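Local coordinates for ferulic acid decarboxylase 1 (PDB 4ZAD), which probably catalyses the reversible decarboxylation of cinnamic, ferulic and coumaric acids to vinyl aromatics, using a prenylated flavin cofactor and manganese, at residues A[98-101]-A[102-106]; A[376-379]-A[380-383]; A[428-432]-A[433-437]. One frame throughout, in Å; residues are numbered along the deposited sequence.

Contact 1. Residues A[98-101]-A[102-106]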
# COMPACT_ATOMS: atom_id res chain seq x y z
N PRO A 98 7.34 -16.43 -12.78
CA PRO A 98 6.68 -15.37 -12.07
C PRO A 98 5.44 -14.90 -12.80
O PRO A 98 5.24 -15.23 -13.97
CB PRO A 98 7.73 -14.25 -12.03
CG PRO A 98 8.86 -14.69 -12.87
CD PRO A 98 8.50 -15.95 -13.54
N MET A 99 4.65 -14.08 -12.10
CA MET A 99 3.29 -13.81 -12.50
C MET A 99 3.20 -13.05 -13.78
O MET A 99 2.31 -13.31 -14.57
CB MET A 99 2.53 -13.08 -11.39
CG MET A 99 1.03 -12.76 -11.72
SD MET A 99 0.06 -14.19 -12.14
CE MET A 99 -1.58 -13.73 -11.60
N LYS A 100 4.11 -12.11 -13.99
CA LYS A 100 4.16 -11.32 -15.23
C LYS A 100 4.32 -12.23 -16.42
O LYS A 100 3.75 -11.99 -17.48
CB LYS A 100 5.29 -10.30 -15.18
CG LYS A 100 5.46 -9.48 -16.45
CD LYS A 100 6.53 -10.05 -17.41
CE LYS A 100 7.10 -8.96 -18.38
NZ LYS A 100 6.06 -8.37 -19.28
N GLU A 101 5.07 -13.30 -16.24
CA GLU A 101 5.34 -14.25 -17.32
C GLU A 101 4.18 -15.22 -17.48
O GLU A 101 3.80 -15.54 -18.62
CB GLU A 101 6.69 -14.95 -17.09
CG GLU A 101 7.83 -13.92 -17.09
CD GLU A 101 9.24 -14.50 -16.97
OE1 GLU A 101 9.86 -14.38 -15.87
OE2 GLU A 101 9.74 -15.03 -17.99
N ILE A 102 3.61 -15.67 -16.36
CA ILE A 102 2.37 -16.49 -16.37
C ILE A 102 1.33 -15.76 -17.21
O ILE A 102 0.71 -16.37 -18.06
CB ILE A 102 1.74 -16.67 -14.97
CG1 ILE A 102 2.66 -17.47 -14.02
CG2 ILE A 102 0.40 -17.37 -15.09
CD1 ILE A 102 2.33 -17.27 -12.52
N ILE A 103 1.16 -14.46 -16.97
CA ILE A 103 0.29 -13.61 -17.80
C ILE A 103 0.74 -13.60 -19.26
O ILE A 103 -0.10 -13.68 -20.15
CB ILE A 103 0.18 -12.16 -17.25
CG1 ILE A 103 -0.49 -12.14 -15.87
CG2 ILE A 103 -0.59 -11.27 -18.22
CD1 ILE A 103 -0.48 -10.82 -15.23
N ASP A 104 2.05 -13.53 -19.53
CA ASP A 104 2.47 -13.51 -20.96
C ASP A 104 2.15 -14.82 -21.65
O ASP A 104 1.81 -14.84 -22.84
CB ASP A 104 3.96 -13.12 -21.18
CG ASP A 104 4.30 -11.73 -20.62
OD1 ASP A 104 3.39 -10.86 -20.57
OD2 ASP A 104 5.48 -11.53 -20.20
N PHE A 105 2.23 -15.91 -20.90
CA PHE A 105 1.91 -17.22 -21.43
C PHE A 105 0.43 -17.33 -21.85
O PHE A 105 0.13 -17.85 -22.94
CB PHE A 105 2.31 -18.29 -20.44
CG PHE A 105 2.05 -19.68 -20.93
CD1 PHE A 105 2.84 -20.25 -21.91
CD2 PHE A 105 0.99 -20.43 -20.40
CE1 PHE A 105 2.60 -21.56 -22.36
CE2 PHE A 105 0.73 -21.73 -20.85
CZ PHE A 105 1.54 -22.30 -21.83
N LEU A 106 -0.48 -16.83 -21.01
CA LEU A 106 -1.91 -16.80 -21.31
C LEU A 106 -2.17 -15.88 -22.51
O LEU A 106 -2.78 -16.27 -23.48
CB LEU A 106 -2.73 -16.36 -20.11
CG LEU A 106 -2.72 -17.22 -18.83
CD1 LEU A 106 -3.04 -16.37 -17.58
CD2 LEU A 106 -3.64 -18.49 -18.90

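Contact 2. Residues A[376-379]-A[380-383]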
# COMPACT_ATOMS: atom_id res chain seq x y z
N THR A 376 6.60 5.72 -21.83
CA THR A 376 6.57 7.18 -22.11
C THR A 376 7.15 7.61 -23.47
O THR A 376 6.65 8.54 -24.07
CB THR A 376 7.25 8.00 -20.97
OG1 THR A 376 8.57 7.53 -20.74
CG2 THR A 376 6.48 7.85 -19.70
N HIS A 377 8.19 6.93 -23.96
CA HIS A 377 8.80 7.23 -25.25
C HIS A 377 7.80 7.13 -26.39
O HIS A 377 7.68 8.04 -27.22
CB HIS A 377 9.98 6.30 -25.56
CG HIS A 377 11.23 6.67 -24.83
ND1 HIS A 377 12.12 7.61 -25.31
CD2 HIS A 377 11.72 6.26 -23.63
CE1 HIS A 377 13.11 7.75 -24.45
NE2 HIS A 377 12.89 6.95 -23.42
N GLU A 378 7.08 6.03 -26.43
CA GLU A 378 6.01 5.87 -27.39
C GLU A 378 4.86 6.78 -27.05
O GLU A 378 4.08 7.08 -27.93
CB GLU A 378 5.51 4.43 -27.42
CG GLU A 378 6.53 3.45 -27.89
CD GLU A 378 6.90 3.65 -29.34
OE1 GLU A 378 6.01 3.94 -30.17
OE2 GLU A 378 8.10 3.46 -29.63
N LEU A 379 4.72 7.18 -25.78
CA LEU A 379 3.65 8.09 -25.38
C LEU A 379 3.81 9.47 -26.00
O LEU A 379 2.84 10.13 -26.40
CB LEU A 379 3.56 8.21 -23.86
CG LEU A 379 2.39 9.09 -23.41
CD1 LEU A 379 1.09 8.55 -24.02
CD2 LEU A 379 2.28 9.26 -21.87
N VAL A 380 5.04 9.94 -26.06
CA VAL A 380 5.30 11.24 -26.70
C VAL A 380 4.86 11.25 -28.18
O VAL A 380 4.20 12.20 -28.63
CB VAL A 380 6.78 11.65 -26.57
CG1 VAL A 380 7.00 13.00 -27.21
CG2 VAL A 380 7.19 11.65 -25.09
N LYS A 381 5.19 10.19 -28.90
CA LYS A 381 4.84 10.10 -30.31
C LYS A 381 3.34 10.35 -30.56
O LYS A 381 2.98 11.01 -31.55
CB LYS A 381 5.25 8.75 -30.87
CG LYS A 381 6.78 8.53 -30.91
CD LYS A 381 7.18 7.07 -31.34
CE LYS A 381 8.67 6.78 -30.94
NZ LYS A 381 9.23 5.46 -31.44
N LEU A 382 2.48 9.86 -29.68
CA LEU A 382 1.03 10.04 -29.78
C LEU A 382 0.57 11.48 -29.71
O LEU A 382 -0.53 11.80 -30.14
CB LEU A 382 0.31 9.26 -28.67
CG LEU A 382 0.30 7.75 -28.73
CD1 LEU A 382 -0.56 7.19 -27.58
CD2 LEU A 382 -0.25 7.34 -30.06
N LYS A 383 1.40 12.35 -29.13
CA LYS A 383 1.08 13.77 -29.07
C LYS A 383 -0.29 13.93 -28.42
O LYS A 383 -1.24 14.46 -29.01
CB LYS A 383 1.17 14.45 -30.47
CG LYS A 383 2.60 14.97 -30.82
CD LYS A 383 2.79 15.27 -32.35
CE LYS A 383 3.55 14.12 -33.08
NZ LYS A 383 3.37 14.01 -34.60

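Contact 3. Residues A[428-432]-A[433-437]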
# COMPACT_ATOMS: atom_id res chain seq x y z
N LEU A 428 4.18 0.75 -6.97
CA LEU A 428 2.85 1.30 -7.39
C LEU A 428 2.30 2.37 -6.41
O LEU A 428 1.93 3.48 -6.83
CB LEU A 428 1.81 0.20 -7.62
CG LEU A 428 0.46 0.70 -8.21
CD1 LEU A 428 0.64 1.26 -9.56
CD2 LEU A 428 -0.56 -0.41 -8.29
N ILE A 429 2.32 2.08 -5.10
CA ILE A 429 1.80 3.04 -4.13
C ILE A 429 2.63 4.32 -4.06
O ILE A 429 2.09 5.36 -3.81
CB ILE A 429 1.61 2.44 -2.72
CG1 ILE A 429 0.75 3.38 -1.86
CG2 ILE A 429 2.98 2.27 -2.01
CD1 ILE A 429 -0.51 3.85 -2.45
N TRP A 430 3.93 4.26 -4.26
CA TRP A 430 4.73 5.48 -4.35
C TRP A 430 4.21 6.34 -5.50
O TRP A 430 3.90 7.49 -5.36
CB TRP A 430 6.20 5.14 -4.58
CG TRP A 430 7.09 6.26 -4.87
CD1 TRP A 430 7.22 7.39 -4.14
CD2 TRP A 430 8.03 6.38 -5.95
NE1 TRP A 430 8.15 8.22 -4.71
CE2 TRP A 430 8.67 7.61 -5.81
CE3 TRP A 430 8.37 5.55 -7.02
CZ2 TRP A 430 9.65 8.04 -6.69
CZ3 TRP A 430 9.36 5.98 -7.91
CH2 TRP A 430 9.99 7.20 -7.73
N ALA A 431 4.07 5.72 -6.65
CA ALA A 431 3.68 6.44 -7.83
C ALA A 431 2.26 6.99 -7.69
O ALA A 431 1.95 8.04 -8.25
CB ALA A 431 3.80 5.53 -9.04
N TYR A 432 1.40 6.31 -6.95
CA TYR A 432 -0.02 6.69 -6.98
C TYR A 432 -0.24 7.91 -6.12
O TYR A 432 -1.05 8.77 -6.43
CB TYR A 432 -0.89 5.55 -6.49
CG TYR A 432 -2.37 5.89 -6.33
CD1 TYR A 432 -3.25 5.69 -7.36
CD2 TYR A 432 -2.87 6.42 -5.15
CE1 TYR A 432 -4.60 5.98 -7.24
CE2 TYR A 432 -4.22 6.73 -5.01
CZ TYR A 432 -5.08 6.50 -6.06
OH TYR A 432 -6.43 6.78 -5.97
N THR A 433 0.49 7.96 -5.01
CA THR A 433 0.29 9.04 -4.07
C THR A 433 1.09 10.27 -4.48
O THR A 433 0.65 11.38 -4.26
CB THR A 433 0.62 8.58 -2.65
OG1 THR A 433 1.94 8.08 -2.63
CG2 THR A 433 -0.27 7.44 -2.26
N THR A 434 2.24 10.07 -5.12
CA THR A 434 3.11 11.19 -5.48
C THR A 434 2.92 11.74 -6.88
O THR A 434 3.44 12.80 -7.17
CB THR A 434 4.64 10.85 -5.24
OG1 THR A 434 5.07 9.73 -6.05
CG2 THR A 434 4.89 10.53 -3.81
N ARG A 435 2.20 11.05 -7.76
CA ARG A 435 2.04 11.53 -9.15
C ARG A 435 0.63 11.96 -9.63
O ARG A 435 0.46 12.23 -10.79
CB ARG A 435 2.59 10.47 -10.12
CG ARG A 435 3.98 10.02 -9.75
CD ARG A 435 4.69 9.21 -10.86
NE ARG A 435 5.97 8.74 -10.34
CZ ARG A 435 6.79 7.92 -10.97
NH1 ARG A 435 6.51 7.50 -12.20
NH2 ARG A 435 7.94 7.56 -10.38
N HIS A 436 -0.37 12.03 -8.77
CA HIS A 436 -1.70 12.47 -9.23
C HIS A 436 -2.30 13.41 -8.23
O HIS A 436 -2.31 13.11 -7.03
CB HIS A 436 -2.65 11.27 -9.47
CG HIS A 436 -3.55 10.96 -8.32
ND1 HIS A 436 -3.23 10.02 -7.36
CD2 HIS A 436 -4.77 11.44 -7.97
CE1 HIS A 436 -4.21 9.93 -6.48
NE2 HIS A 436 -5.16 10.79 -6.82
N THR A 437 -2.80 14.54 -8.71
CA THR A 437 -3.58 15.46 -7.89
C THR A 437 -4.90 14.83 -7.46
O THR A 437 -5.70 14.50 -8.29
CB THR A 437 -3.92 16.72 -8.66
OG1 THR A 437 -2.70 17.36 -9.02
CG2 THR A 437 -4.72 17.68 -7.81

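Contact 1. Residues A[98-101]-A[102-106]
Lys100 and Asp104 meet one turn apart on helix 99-108. From CB the lysine chain starts with CG opposite the backbone N (chi1 177°), which brings it beside its own carbonyl carbon, and a bend at chi2 then turns it toward Asp104. Lys100 CD is the first atom to reach the aspartate, 3.3 Å from Asp104 OD2; CE follows, and Lys100 NZ ends in a salt bridge with Asp104 OD2 at 3.3 Å, a weak hydrogen bond. The stronger polar partners lie elsewhere: Asp358 takes Lys100 NZ, and Lys343 of helix 334-347 takes Asp104 OD1. The backbone here makes i to i+4 bonds, Ile103 N to Met99 O at 2.9 Å (171° at the hydrogen) among them, with Pro98 as N-cap residue. On a buried side Met99 SD rests 3.8 Å from Ile102 CD1, and Ile103 packs on Ala340. The helix is thus amphipathic, joining the N-terminal region to helix 334-347 by apolar packing and charge. Since Lys100 and Asp104 each have another partner of opposite charge, Asp358 and Lys343, the four form an alternating acid-base chain, in which each charge is probably stabilised by its neighbours.

Contact 2. Residues A[376-379]-A[380-383]
The Glu378 carboxylate is the flat group that carries this contact, and Lys381 meets it from above its plane: Lys381 NZ stands 41° out of that plane and 2.9 Å from Glu378 OE2, forming a salt bridge and hydrogen bond. The lysine methylenes lie along the same group, with Lys381 CD 3.5 Å from Glu378 OE1 and Lys381 CE 3.6 Å from Glu378 OE2, so both oxygens are touched, while OE2 is the one that accepts the hydrogen bond. CG of the glutamate sits beside the backbone N, and a bend at chi2 (-66°) folds the carboxylate back toward Lys381. There it meets the extended lysine chain, and the two side chains approach at a slant. Glu378 also packs on Ile355 of helix 352-355.

A second, apolar link joins Leu379 and Leu382, whose side chains cross at about a right angle with Leu379 CD1 4.2 Å from Leu382 CD1. Leu379 continues onto Phe481, whereas Leu382 rests on Lys354 and Ile355. Along the backbone, Val380 N bonds to Thr376 O at 2.9 Å, and Val380 CG2 lies 3.3 Å from Thr376 O. Further on, the Leu382 N to Leu379 O bond is weak, and Lys383 N bonds to Val380 O at 2.8 Å; both are i to i+3 bonds, consistent with a tighter last turn. Lys383 then departs from helical geometry with positive phi (54°).

At the start, Asn375, the residue just before the helix, accepts through OD1 from Glu378 N three positions on, and Asp418 OD2 accepts from Thr376 N, so side-chain oxygens serve two first-turn amides. This is a short surface helix that follows strand 369-374 of the C-terminal five-stranded sheet, with a partly exposed i to i+3 acid-base pair and leucines turned to neighbouring elements.

Contact 3. Residues A[428-432]-A[433-437]
The C-terminal end of helix 425-434 lies at the homodimer interface, where threonine hydroxyls bind the last turn and a cation-pi and an edge-to-face contact fold the following residues back on it. Thr434 OG1 donates to Trp430 O at 2.6 Å, from 45° above the carbonyl plane, while Thr434 N bonds to the same oxygen at 3.1 Å. Ile429 O is likewise gripped twice, by Thr433 N and by Thr433 OG1 at 3.0 Å. Both hydroxyls reach back because chi1 sets OG1 between the backbone N and the carbonyl carbon.

Beyond the helix, the Arg435 guanidinium makes a cation-pi contact with the Trp430 six-membered ring, Arg435 CZ 4.8 Å from its centroid and 25° off the normal, with Arg435 NH2 3.3 Å from Trp430 CZ3. Its plane stands 76° from the indole. His436 ND1 donates to Tyr432 O at 2.7 Å; its CE1 edge points at the Tyr432 face in a tilted edge-to-face pair, centroids 4.6 Å apart.

Tyr293 OH of the second subunit is hydrogen-bonded to Arg435 NE and Thr434 OG1, and its ring stacks on Trp430, while Asp419 pairs with Arg435 NH2. That acid probably balances the buried charge, and the indole face adds cation-pi stabilisation.

Along the chain the three contacts come in series, each a turn or end of a separate helix: 99-108, 376-381 and 425-434. Contact 1 belongs to the N-terminal UbiD family domain, contacts 2 and 3 to the C-terminal one. Centres of contacts 1 and 2 are 26 Å apart, of 1 and 3 25 Å, and of 2 and 3 21 Å; no two touch, the closest atoms being about 8 Å apart between contacts 2 and 3. Strands 369-374 and 412-417, neighbours in one sheet, precede contacts 2 and 3. Contact 1 thus joins N- and C-terminal regions through helix 334-347, contact 2 is a peripheral helix of the C-terminal sheet, and contact 3 serves the dimer interface.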